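Local coordinates for niemann-Pick type C2 protein (Camponotus japonicus, PDB 3WEB) that binds oleic acid in the pocket of a beta-sandwich and probably carries such lipids in the chemical communication of worker ants, at residues A[34-48]-A[85-99]. Residues are numbered along the deposited sequence; the frame is centred on the assembly and turned at random.
With OLA (oleic acid), chain B.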
# COMPACT_ATOMS: atom_id res chain seq x y z
N SER A 34 -11.60 -7.58 -12.04
CA SER A 34 -10.49 -8.51 -11.86
C SER A 34 -9.96 -8.45 -10.43
O SER A 34 -10.13 -7.45 -9.73
CB SER A 34 -9.36 -8.20 -12.85
OG SER A 34 -8.59 -7.08 -12.42
N GLU A 35 -9.35 -9.56 -10.01
CA GLU A 35 -8.62 -9.61 -8.75
C GLU A 35 -7.26 -8.96 -8.94
O GLU A 35 -6.55 -9.24 -9.91
CB GLU A 35 -8.43 -11.05 -8.28
CG GLU A 35 -9.65 -11.68 -7.62
CD GLU A 35 -9.33 -12.98 -6.91
OE1 GLU A 35 -8.35 -13.66 -7.29
OE2 GLU A 35 -10.07 -13.33 -5.97
N ILE A 36 -6.90 -8.08 -8.01
CA ILE A 36 -5.60 -7.43 -8.01
C ILE A 36 -4.82 -7.99 -6.82
O ILE A 36 -5.33 -8.01 -5.69
CB ILE A 36 -5.71 -5.89 -7.88
CG1 ILE A 36 -6.72 -5.31 -8.89
CG2 ILE A 36 -4.34 -5.22 -7.99
CD1 ILE A 36 -6.37 -5.54 -10.35
N HIS A 37 -3.61 -8.47 -7.09
CA HIS A 37 -2.73 -8.95 -6.04
C HIS A 37 -1.60 -7.95 -5.81
O HIS A 37 -0.89 -7.58 -6.73
CB HIS A 37 -2.16 -10.32 -6.40
CG HIS A 37 -3.20 -11.26 -6.94
ND1 HIS A 37 -4.21 -11.78 -6.16
CD2 HIS A 37 -3.38 -11.76 -8.18
CE1 HIS A 37 -4.97 -12.57 -6.90
NE2 HIS A 37 -4.49 -12.57 -8.13
N VAL A 38 -1.46 -7.52 -4.56
CA VAL A 38 -0.46 -6.49 -4.21
C VAL A 38 0.49 -7.09 -3.19
O VAL A 38 0.05 -7.75 -2.25
CB VAL A 38 -1.11 -5.23 -3.62
CG1 VAL A 38 -0.05 -4.19 -3.23
CG2 VAL A 38 -2.11 -4.62 -4.60
N SER A 39 1.79 -6.88 -3.40
CA SER A 39 2.82 -7.28 -2.46
C SER A 39 3.71 -6.09 -2.11
O SER A 39 4.03 -5.28 -2.97
CB SER A 39 3.70 -8.40 -3.06
OG SER A 39 4.83 -8.65 -2.24
N MET A 40 4.10 -5.98 -0.84
CA MET A 40 5.11 -5.01 -0.43
C MET A 40 6.15 -5.66 0.47
O MET A 40 5.78 -6.27 1.47
CB MET A 40 4.48 -3.82 0.31
CG MET A 40 5.51 -2.94 1.01
SD MET A 40 4.89 -1.36 1.64
CE MET A 40 3.88 -1.93 3.00
N LYS A 41 7.42 -5.54 0.10
CA LYS A 41 8.53 -5.93 0.97
C LYS A 41 9.01 -4.71 1.73
O LYS A 41 9.36 -3.69 1.12
CB LYS A 41 9.69 -6.52 0.16
CG LYS A 41 9.31 -7.73 -0.66
CD LYS A 41 10.49 -8.17 -1.52
CE LYS A 41 10.05 -9.19 -2.55
NZ LYS A 41 11.23 -9.65 -3.35
N PHE A 42 8.98 -4.81 3.05
CA PHE A 42 9.32 -3.66 3.89
C PHE A 42 10.05 -4.06 5.17
O PHE A 42 10.00 -5.21 5.60
CB PHE A 42 8.07 -2.82 4.18
CG PHE A 42 7.10 -3.45 5.15
CD1 PHE A 42 6.27 -4.50 4.75
CD2 PHE A 42 6.99 -2.97 6.45
CE1 PHE A 42 5.36 -5.07 5.63
CE2 PHE A 42 6.08 -3.53 7.34
CZ PHE A 42 5.27 -4.59 6.93
N THR A 43 10.71 -3.08 5.76
CA THR A 43 11.52 -3.27 6.95
C THR A 43 11.29 -2.13 7.95
O THR A 43 11.63 -0.98 7.66
CB THR A 43 13.03 -3.29 6.60
OG1 THR A 43 13.29 -4.22 5.54
CG2 THR A 43 13.85 -3.68 7.82
N PRO A 44 10.74 -2.46 9.13
CA PRO A 44 10.64 -1.45 10.20
C PRO A 44 12.02 -1.21 10.82
O PRO A 44 12.84 -2.14 10.88
CB PRO A 44 9.70 -2.11 11.22
CG PRO A 44 9.92 -3.58 11.04
CD PRO A 44 10.29 -3.79 9.58
N SER A 45 12.28 0.02 11.25
CA SER A 45 13.58 0.34 11.86
C SER A 45 13.50 0.27 13.39
O SER A 45 14.50 0.48 14.09
CB SER A 45 14.07 1.72 11.42
OG SER A 45 13.11 2.72 11.73
N VAL A 46 12.30 -0.02 13.89
CA VAL A 46 12.01 -0.23 15.30
C VAL A 46 11.08 -1.44 15.45
O VAL A 46 10.49 -1.89 14.47
CB VAL A 46 11.34 1.00 15.95
CG1 VAL A 46 12.28 2.21 15.95
CG2 VAL A 46 10.01 1.33 15.26
N ASP A 47 10.98 -1.98 16.67
CA ASP A 47 10.00 -3.02 16.94
C ASP A 47 8.60 -2.42 16.84
O ASP A 47 8.36 -1.32 17.32
CB ASP A 47 10.21 -3.62 18.33
CG ASP A 47 11.46 -4.48 18.43
OD1 ASP A 47 12.01 -4.92 17.40
OD2 ASP A 47 11.89 -4.72 19.58
N VAL A 48 7.68 -3.14 16.21
CA VAL A 48 6.33 -2.63 15.97
C VAL A 48 5.29 -3.57 16.57
O VAL A 48 5.29 -4.76 16.28
CB VAL A 48 6.08 -2.42 14.45
CG1 VAL A 48 4.64 -2.03 14.16
CG2 VAL A 48 7.04 -1.38 13.89
N LEU A 85 6.36 -6.85 14.86
CA LEU A 85 7.40 -6.81 13.84
C LEU A 85 8.73 -6.57 14.51
O LEU A 85 8.86 -5.71 15.39
CB LEU A 85 7.13 -5.69 12.83
CG LEU A 85 5.72 -5.48 12.27
CD1 LEU A 85 5.75 -4.38 11.21
CD2 LEU A 85 5.13 -6.77 11.70
N LYS A 86 9.72 -7.36 14.11
CA LYS A 86 11.06 -7.21 14.64
C LYS A 86 11.84 -6.14 13.87
O LYS A 86 11.86 -6.12 12.64
CB LYS A 86 11.82 -8.54 14.58
CG LYS A 86 11.21 -9.66 15.41
CD LYS A 86 12.11 -10.87 15.29
CE LYS A 86 11.74 -11.95 16.29
NZ LYS A 86 12.45 -13.19 15.90
N LYS A 87 12.50 -5.28 14.63
CA LYS A 87 13.42 -4.28 14.11
C LYS A 87 14.38 -4.90 13.07
O LYS A 87 14.93 -5.98 13.29
CB LYS A 87 14.21 -3.70 15.29
CG LYS A 87 15.33 -2.74 14.94
CD LYS A 87 16.18 -2.48 16.17
CE LYS A 87 17.37 -1.61 15.83
NZ LYS A 87 16.94 -0.20 15.62
N ASP A 88 14.53 -4.21 11.93
CA ASP A 88 15.55 -4.52 10.91
C ASP A 88 15.34 -5.81 10.12
O ASP A 88 16.23 -6.23 9.37
CB ASP A 88 16.96 -4.52 11.52
CG ASP A 88 17.37 -3.15 12.01
OD1 ASP A 88 16.83 -2.15 11.50
OD2 ASP A 88 18.23 -3.07 12.91
N VAL A 89 14.17 -6.42 10.27
CA VAL A 89 13.87 -7.66 9.54
C VAL A 89 12.91 -7.33 8.40
O VAL A 89 11.84 -6.77 8.64
CB VAL A 89 13.28 -8.74 10.47
CG1 VAL A 89 12.86 -9.97 9.69
CG2 VAL A 89 14.30 -9.14 11.54
N GLU A 90 13.32 -7.65 7.18
CA GLU A 90 12.43 -7.46 6.03
C GLU A 90 11.36 -8.53 6.01
O GLU A 90 11.64 -9.71 6.19
CB GLU A 90 13.19 -7.45 4.71
CG GLU A 90 12.31 -6.98 3.55
CD GLU A 90 13.09 -6.77 2.27
OE1 GLU A 90 13.82 -7.69 1.86
OE2 GLU A 90 12.95 -5.69 1.67
N ILE A 91 10.12 -8.09 5.79
CA ILE A 91 8.96 -8.96 5.70
C ILE A 91 8.11 -8.55 4.50
O ILE A 91 8.37 -7.51 3.89
CB ILE A 91 8.12 -8.92 7.00
CG1 ILE A 91 7.81 -7.47 7.38
CG2 ILE A 91 8.87 -9.63 8.12
CD1 ILE A 91 6.89 -7.31 8.57
N GLU A 92 7.12 -9.37 4.17
CA GLU A 92 6.29 -9.13 3.01
C GLU A 92 4.81 -9.15 3.35
O GLU A 92 4.31 -10.10 3.96
CB GLU A 92 6.59 -10.17 1.92
CG GLU A 92 5.70 -10.01 0.70
CD GLU A 92 5.97 -11.08 -0.32
OE1 GLU A 92 5.92 -12.28 0.04
OE2 GLU A 92 6.25 -10.72 -1.47
N TYR A 93 4.14 -8.07 2.98
CA TYR A 93 2.69 -7.97 3.04
C TYR A 93 2.06 -8.40 1.72
O TYR A 93 2.58 -8.08 0.64
CB TYR A 93 2.31 -6.53 3.33
CG TYR A 93 0.84 -6.22 3.19
CD1 TYR A 93 -0.06 -6.61 4.18
CD2 TYR A 93 0.35 -5.50 2.10
CE1 TYR A 93 -1.41 -6.31 4.08
CE2 TYR A 93 -1.00 -5.19 2.00
CZ TYR A 93 -1.87 -5.60 2.98
OH TYR A 93 -3.20 -5.27 2.89
N LYS A 94 0.95 -9.13 1.82
CA LYS A 94 0.16 -9.56 0.67
C LYS A 94 -1.32 -9.23 0.84
O LYS A 94 -1.89 -9.38 1.92
CB LYS A 94 0.34 -11.07 0.44
CG LYS A 94 1.74 -11.46 0.00
CD LYS A 94 1.84 -12.91 -0.46
CE LYS A 94 2.59 -13.79 0.53
NZ LYS A 94 1.87 -14.01 1.82
N VAL A 95 -1.95 -8.78 -0.24
CA VAL A 95 -3.39 -8.51 -0.24
C VAL A 95 -3.98 -8.72 -1.64
O VAL A 95 -3.34 -8.40 -2.66
CB VAL A 95 -3.74 -7.12 0.35
CG1 VAL A 95 -3.24 -5.97 -0.52
CG2 VAL A 95 -5.23 -6.97 0.62
N THR A 96 -5.18 -9.28 -1.67
CA THR A 96 -5.96 -9.43 -2.89
C THR A 96 -7.26 -8.67 -2.70
O THR A 96 -7.92 -8.81 -1.66
CB THR A 96 -6.25 -10.91 -3.19
OG1 THR A 96 -5.02 -11.60 -3.45
CG2 THR A 96 -7.17 -11.06 -4.42
N PHE A 97 -7.61 -7.84 -3.68
CA PHE A 97 -8.92 -7.21 -3.69
C PHE A 97 -9.50 -7.26 -5.08
O PHE A 97 -8.77 -7.32 -6.07
CB PHE A 97 -8.86 -5.77 -3.16
CG PHE A 97 -7.93 -4.87 -3.92
CD1 PHE A 97 -8.39 -4.12 -5.00
CD2 PHE A 97 -6.59 -4.74 -3.54
CE1 PHE A 97 -7.53 -3.27 -5.69
CE2 PHE A 97 -5.74 -3.90 -4.23
CZ PHE A 97 -6.20 -3.16 -5.31
N PHE A 98 -10.83 -7.24 -5.15
CA PHE A 98 -11.53 -7.27 -6.41
C PHE A 98 -12.00 -5.87 -6.74
O PHE A 98 -12.62 -5.20 -5.91
CB PHE A 98 -12.71 -8.24 -6.34
CG PHE A 98 -13.35 -8.51 -7.67
CD1 PHE A 98 -12.80 -9.43 -8.56
CD2 PHE A 98 -14.53 -7.86 -8.04
CE1 PHE A 98 -13.39 -9.68 -9.79
CE2 PHE A 98 -15.12 -8.10 -9.26
CZ PHE A 98 -14.56 -9.02 -10.14
N VAL A 99 -11.69 -5.42 -7.95
CA VAL A 99 -12.16 -4.12 -8.43
C VAL A 99 -13.47 -4.32 -9.19
O VAL A 99 -13.50 -4.98 -10.23
CB VAL A 99 -11.11 -3.43 -9.33
CG1 VAL A 99 -11.59 -2.05 -9.75
CG2 VAL A 99 -9.78 -3.32 -8.60
C1 OLA B . -8.41 -3.45 1.95
O1 OLA B . -7.93 -3.43 3.10
O2 OLA B . -9.54 -2.97 1.67
C2 OLA B . -7.61 -4.10 0.83
C3 OLA B . -7.22 -3.06 -0.22
C4 OLA B . -5.74 -3.15 -0.56
C5 OLA B . -4.99 -1.91 -0.12
C6 OLA B . -3.71 -1.71 -0.92
C7 OLA B . -3.83 -0.47 -1.80
C8 OLA B . -2.54 -0.14 -2.56
C9 OLA B . -2.43 -0.99 -3.81
C10 OLA B . -2.98 -0.68 -4.99
C11 OLA B . -3.79 0.57 -5.22
C12 OLA B . -4.92 0.27 -6.21
C13 OLA B . -6.22 0.91 -5.76
C14 OLA B . -7.39 0.35 -6.57
C15 OLA B . -8.56 1.33 -6.59
C16 OLA B . -9.72 0.81 -5.76
C17 OLA B . -10.88 0.36 -6.64
C18 OLA B . -12.21 0.60 -5.97
O HOH W 1 12.46 -3.33 3.08
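Strands 34-44 and 91-99 run antiparallel, their axes 4.6 Å apart at closest approach, and paired backbone bonds join I36 to F97, V38 to V95, M40 to Y93 and F42 to I91. They are neighbours in the three-stranded sheet of the immunoglobulin-like beta-sandwich of the ML domain, with strand 11-18 on the far side of 34-44. The face carrying I36, V38, V95 and F97 turns inward and lines the oleic acid pocket. F97 CG stands between the backbone N and the carbonyl carbon (chi1 58°), and from there the ring leans across to strand 34-44, where I36 CB lies over one face, 4.0 Å from the ring centroid in a CH-pi contact. V38 CG2 meets F97 CE2 at 3.7 Å and also touches the lipid, whose C4 comes within 3.5 Å of F97 CD2. Cutting F97 back to an alanine would probably open a gap between I36 and the fatty chain and leave V38 CG2 without its aromatic neighbour. Farther along this face, I91 CG1 packs over the F42 ring, which also meets F114 edge-to-face inside the sandwich. The other face, with E35, H37, S39, E92 and T96, is mostly polar. S39 OG donates to E92 OE2, approaching on the anti side and 35° out of the carboxylate plane. Just beyond, at the end of the strand pair, a water bridges T43 OG1 and E90 OE2, an oxygen that S14 OG also binds. K86 to V89 form a type II beta turn, tied to residues 44-47 by bonds from D88 N to P44 O and, at 2.8 Å, from K87 N to D47 OD1. Near the opposite end, H37 and T96 lie side by side, and T96 OG1 meets the imidazole at its edge, 2.8 Å from H37 ND1.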